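Local atomic coordinates of beta-d-glucoside glucohydrolase (Hypocrea jecorina, PDB entry 3ZZ1), a protein that probably hydrolyses terminal, non-reducing beta-D-glucosyl residues with release of beta-D-glucose, as a secreted family 3 glycosidase of cellulose degradation. Residues L635-P640 / R674-W679; G691-S696 / S708-A713. All blocks are in the same frame, centred on the assembly; numbering follows the deposited sequence.

In the fold
Both interactions belong to the fibronectin type III-like part of the enzyme; one segment of interaction 1 and both of interaction 2 lie in one antiparallel sheet, in which strands 629-638 and 691-698 are neighbours. They meet directly: the N of Y636 and the O of S696, like the O of T638 and the N of G694, probably form hydrogen bonds, and F693 packs on P640 and L676. Interaction 1 is buried and rests on side chains, with a tyrosine hydroxyl reaching the backbone of a turn that faces helix 178-194. Interaction 2 is regular backbone pairing in a hairpin at the border of the sheet, mostly apolar on its inner face and lined by exposed serines and a threonine on the outer.

Interaction 1: residues L635-P640 / R674-W679; sequences LYITYP and RDLSYW
I637, near the end of its strand, meets L676 through methyl groups: CD1 of I637 lies 3.8 Å from CD2 of L676, and the two side chains cross at about a right angle. The extended isoleucine chain (chi2 -175°) carries CD1 to this point. L676 starts out pointing away from the strand, but its end swings back to make the contact.

Two residues on, where the strand has ended, Y639 sends its ring to the turn formed by 674-677. Its OH donates a 2.7 Å hydrogen bond to O of S677, approaching from above the carbonyl plane, about 45° out of it, rather than along a lone pair. The same carbonyl also borders the ring edge, with O of S677 3.3 Å from CE2 of Y639. The same CE2 of Y639 comes within 4.4 Å of CB of Y678. The turn is closed within itself by a bond from N of S677 to O of R674, 3.1 Å long. The tyrosine thus holds the exit of the turn just before strand 678-680 begins, and its hydroxyl has a second partner in NH2 of R652, whose NE is hydrogen-bonded to O of D675.

Beneath I637 and L676 lie I671 of strand 664-672 and F693 of strand 691-698, both touched by each of the two. Beyond the turn runs helix 178-194 of the TIM-barrel domain, against which Y678 packs and to which R674 is tied by a salt bridge with D191, placing the contact where the fibronectin type III-like domain meets the barrel.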
# COMPACT_ATOMS: atom_id res chain seq x y z
N LEU A 635 -1.72 -14.57 12.74
CA LEU A 635 -0.65 -15.46 13.19
C LEU A 635 0.64 -14.66 13.35
O LEU A 635 1.06 -13.95 12.44
CB LEU A 635 -0.44 -16.61 12.21
CG LEU A 635 0.83 -17.47 12.31
CD1 LEU A 635 0.87 -18.27 13.59
CD2 LEU A 635 0.97 -18.40 11.12
N TYR A 636 1.25 -14.78 14.53
CA TYR A 636 2.56 -14.17 14.79
C TYR A 636 3.57 -15.25 15.16
O TYR A 636 3.28 -16.13 15.99
CB TYR A 636 2.47 -13.09 15.88
CG TYR A 636 1.66 -11.88 15.44
CD1 TYR A 636 2.28 -10.80 14.80
CD2 TYR A 636 0.29 -11.82 15.66
CE1 TYR A 636 1.54 -9.69 14.39
CE2 TYR A 636 -0.46 -10.72 15.26
CZ TYR A 636 0.17 -9.65 14.62
OH TYR A 636 -0.57 -8.56 14.23
N ILE A 637 4.73 -15.20 14.52
CA ILE A 637 5.77 -16.19 14.78
C ILE A 637 6.97 -15.56 15.51
O ILE A 637 7.40 -14.45 15.19
CB ILE A 637 6.19 -16.93 13.47
CG1 ILE A 637 4.98 -17.65 12.85
CG2 ILE A 637 7.31 -17.95 13.75
CD1 ILE A 637 5.30 -18.51 11.63
N THR A 638 7.44 -16.27 16.52
CA THR A 638 8.67 -15.94 17.25
C THR A 638 9.72 -16.98 16.84
O THR A 638 9.49 -18.18 16.99
CB THR A 638 8.43 -15.99 18.78
OG1 THR A 638 7.46 -14.99 19.13
CG2 THR A 638 9.72 -15.75 19.57
N TYR A 639 10.84 -16.51 16.30
CA TYR A 639 11.91 -17.40 15.85
C TYR A 639 12.66 -17.97 17.05
O TYR A 639 12.63 -17.37 18.12
CB TYR A 639 12.86 -16.65 14.91
CG TYR A 639 12.37 -16.48 13.47
CD1 TYR A 639 11.02 -16.22 13.19
CD2 TYR A 639 13.25 -16.57 12.40
CE1 TYR A 639 10.58 -16.07 11.88
CE2 TYR A 639 12.82 -16.42 11.09
CZ TYR A 639 11.48 -16.17 10.84
OH TYR A 639 11.04 -16.02 9.54
N PRO A 640 13.33 -19.13 16.89
CA PRO A 640 14.16 -19.62 17.99
C PRO A 640 15.12 -18.54 18.49
O PRO A 640 15.59 -17.72 17.69
CB PRO A 640 14.95 -20.77 17.35
CG PRO A 640 14.09 -21.25 16.24
CD PRO A 640 13.37 -20.04 15.73
N ARG A 674 9.88 -19.29 3.41
CA ARG A 674 10.41 -17.96 3.74
C ARG A 674 9.81 -17.36 5.02
O ARG A 674 10.44 -16.53 5.68
CB ARG A 674 10.26 -16.99 2.55
CG ARG A 674 8.83 -16.55 2.25
CD ARG A 674 8.71 -15.95 0.85
NE ARG A 674 9.39 -14.66 0.73
CZ ARG A 674 8.78 -13.47 0.74
NH1 ARG A 674 7.46 -13.37 0.87
NH2 ARG A 674 9.51 -12.37 0.60
N ASP A 675 8.60 -17.79 5.37
CA ASP A 675 7.93 -17.33 6.59
C ASP A 675 8.61 -17.84 7.87
O ASP A 675 8.33 -17.34 8.96
CB ASP A 675 6.45 -17.71 6.59
CG ASP A 675 5.68 -17.07 5.43
OD1 ASP A 675 5.98 -15.91 5.06
OD2 ASP A 675 4.77 -17.74 4.89
N LEU A 676 9.50 -18.82 7.72
CA LEU A 676 10.31 -19.33 8.83
C LEU A 676 11.80 -19.03 8.65
O LEU A 676 12.65 -19.56 9.37
CB LEU A 676 10.10 -20.85 8.99
CG LEU A 676 8.68 -21.38 9.24
CD1 LEU A 676 8.66 -22.90 9.24
CD2 LEU A 676 8.12 -20.85 10.55
N SER A 677 12.11 -18.17 7.68
CA SER A 677 13.50 -17.86 7.31
C SER A 677 13.96 -16.46 7.72
O SER A 677 13.15 -15.55 7.88
CB SER A 677 13.70 -18.04 5.80
OG SER A 677 13.36 -19.34 5.38
N TYR A 678 15.27 -16.31 7.88
CA TYR A 678 15.91 -15.01 8.02
C TYR A 678 16.97 -14.92 6.91
O TYR A 678 17.40 -15.94 6.38
CB TYR A 678 16.55 -14.85 9.41
CG TYR A 678 17.71 -15.79 9.65
CD1 TYR A 678 17.51 -17.07 10.14
CD2 TYR A 678 19.02 -15.39 9.35
CE1 TYR A 678 18.56 -17.94 10.34
CE2 TYR A 678 20.09 -16.26 9.55
CZ TYR A 678 19.86 -17.53 10.04
OH TYR A 678 20.90 -18.39 10.24
N TRP A 679 17.37 -13.70 6.56
CA TRP A 679 18.39 -13.51 5.53
C TRP A 679 19.78 -13.54 6.16
O TRP A 679 20.09 -12.72 7.02
CB TRP A 679 18.17 -12.18 4.81
CG TRP A 679 19.23 -11.84 3.79
CD1 TRP A 679 20.28 -10.99 3.95
CD2 TRP A 679 19.33 -12.35 2.45
NE1 TRP A 679 21.03 -10.93 2.80
CE2 TRP A 679 20.47 -11.76 1.86
CE3 TRP A 679 18.56 -13.25 1.69
CZ2 TRP A 679 20.86 -12.03 0.55
CZ3 TRP A 679 18.96 -13.53 0.38
CH2 TRP A 679 20.09 -12.91 -0.18

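Interaction 2: residues G691-S696 / S708-A713; sequences GSFGIS and STLSVA
Six backbone hydrogen bonds join G691, F693 and I695 to V712, L710 and S708, two for each pair. The first pair is nearly straight: N of G691 reaches O of V712 at 2.7 Å with an N-H...O angle of 178°. In the middle, N of F693 to O of L710 is 2.6 Å. The last pair is more bent, and N of I695 approaches O of S708 from well above the carbonyl plane. Between them, the non-hydrogen-bonded pairs add CA-H...O contacts, such as CA of T709 to O of F693 at 3.3 Å. G691 has a backbone conformation (phi 123°) in which any CB would press on the preceding carbonyl, so glycine is called for.

The two strands form a beta hairpin at the border of a four-stranded antiparallel sheet of the fibronectin type III-like domain, with 704-712 outermost and 691-698 pairing on its other side with 629-638.

Mostly apolar packing occupies the inner face. F693 sets CE1 3.5 Å from CG2 of V712, the two side chains meeting obliquely, while O of L710 lies in plane at the ring edge, 3.6 Å from CD1 of F693. The same ring is edge-to-face with Y639. With an alanine in place of F693, CG2 of V712 would probably lose its aromatic neighbour and a gap would open beside Y639. Farther along, CD1 of I695 rests 3.8 Å from CB of L710, and I695 also touches V617 of strand 613-623.

Polar groups line the exposed face. A chi1 of -172° turns OG of S692 away from its own backbone N and alongside T709, 3.5 Å from CB of T709.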
# COMPACT_ATOMS: atom_id res chain seq x y z
N GLY A 691 15.29 -25.38 15.76
CA GLY A 691 14.76 -25.02 17.06
C GLY A 691 13.25 -24.91 17.08
O GLY A 691 12.57 -25.25 16.10
N SER A 692 12.73 -24.42 18.20
CA SER A 692 11.30 -24.27 18.42
C SER A 692 10.85 -22.84 18.13
O SER A 692 11.31 -21.88 18.77
CB SER A 692 10.95 -24.67 19.86
OG SER A 692 9.54 -24.72 20.04
N PHE A 693 9.96 -22.71 17.15
CA PHE A 693 9.36 -21.44 16.77
C PHE A 693 8.12 -21.21 17.62
O PHE A 693 7.27 -22.09 17.73
CB PHE A 693 8.94 -21.46 15.30
CG PHE A 693 10.08 -21.35 14.32
CD1 PHE A 693 10.88 -22.45 14.03
CD2 PHE A 693 10.31 -20.17 13.63
CE1 PHE A 693 11.93 -22.35 13.11
CE2 PHE A 693 11.34 -20.06 12.70
CZ PHE A 693 12.15 -21.16 12.44
N GLY A 694 8.02 -20.02 18.21
CA GLY A 694 6.81 -19.64 18.93
C GLY A 694 5.66 -19.37 17.97
O GLY A 694 5.81 -18.63 17.00
N ILE A 695 4.52 -20.00 18.23
CA ILE A 695 3.32 -19.80 17.41
C ILE A 695 2.28 -19.05 18.24
O ILE A 695 1.84 -19.54 19.29
CB ILE A 695 2.77 -21.14 16.87
CG1 ILE A 695 3.83 -21.87 16.03
CG2 ILE A 695 1.46 -20.94 16.09
CD1 ILE A 695 4.37 -21.09 14.84
N SER A 696 1.90 -17.87 17.78
CA SER A 696 0.96 -17.01 18.50
C SER A 696 -0.18 -16.57 17.60
O SER A 696 0.04 -15.94 16.56
CB SER A 696 1.68 -15.79 19.08
OG SER A 696 2.58 -16.17 20.10
N SER A 708 1.19 -21.98 20.53
CA SER A 708 1.72 -23.32 20.31
C SER A 708 3.19 -23.19 19.91
O SER A 708 3.81 -22.14 20.13
CB SER A 708 0.91 -24.04 19.23
OG SER A 708 1.19 -25.43 19.20
N THR A 709 3.74 -24.26 19.35
CA THR A 709 5.12 -24.28 18.90
C THR A 709 5.24 -24.98 17.55
O THR A 709 4.45 -25.87 17.22
CB THR A 709 6.05 -25.00 19.91
OG1 THR A 709 5.52 -26.30 20.20
CG2 THR A 709 6.21 -24.20 21.20
N LEU A 710 6.23 -24.55 16.77
CA LEU A 710 6.59 -25.24 15.54
C LEU A 710 8.05 -25.65 15.69
O LEU A 710 8.92 -24.81 15.95
CB LEU A 710 6.37 -24.33 14.32
CG LEU A 710 6.36 -25.01 12.94
CD1 LEU A 710 5.44 -24.25 12.00
CD2 LEU A 710 7.76 -25.11 12.36
N SER A 711 8.31 -26.94 15.54
CA SER A 711 9.62 -27.50 15.81
C SER A 711 10.36 -27.85 14.52
O SER A 711 9.87 -28.63 13.71
CB SER A 711 9.47 -28.73 16.70
OG SER A 711 10.71 -29.37 16.91
N VAL A 712 11.54 -27.26 14.35
CA VAL A 712 12.42 -27.55 13.21
C VAL A 712 13.70 -28.23 13.72
O VAL A 712 14.44 -27.64 14.51
CB VAL A 712 12.76 -26.26 12.42
CG1 VAL A 712 13.67 -26.56 11.24
CG2 VAL A 712 11.49 -25.57 11.94
N ALA A 713 13.95 -29.45 13.26
CA ALA A 713 15.09 -30.25 13.73
C ALA A 713 16.44 -29.65 13.34
O ALA A 713 16.57 -29.02 12.28
CB ALA A 713 14.99 -31.69 13.23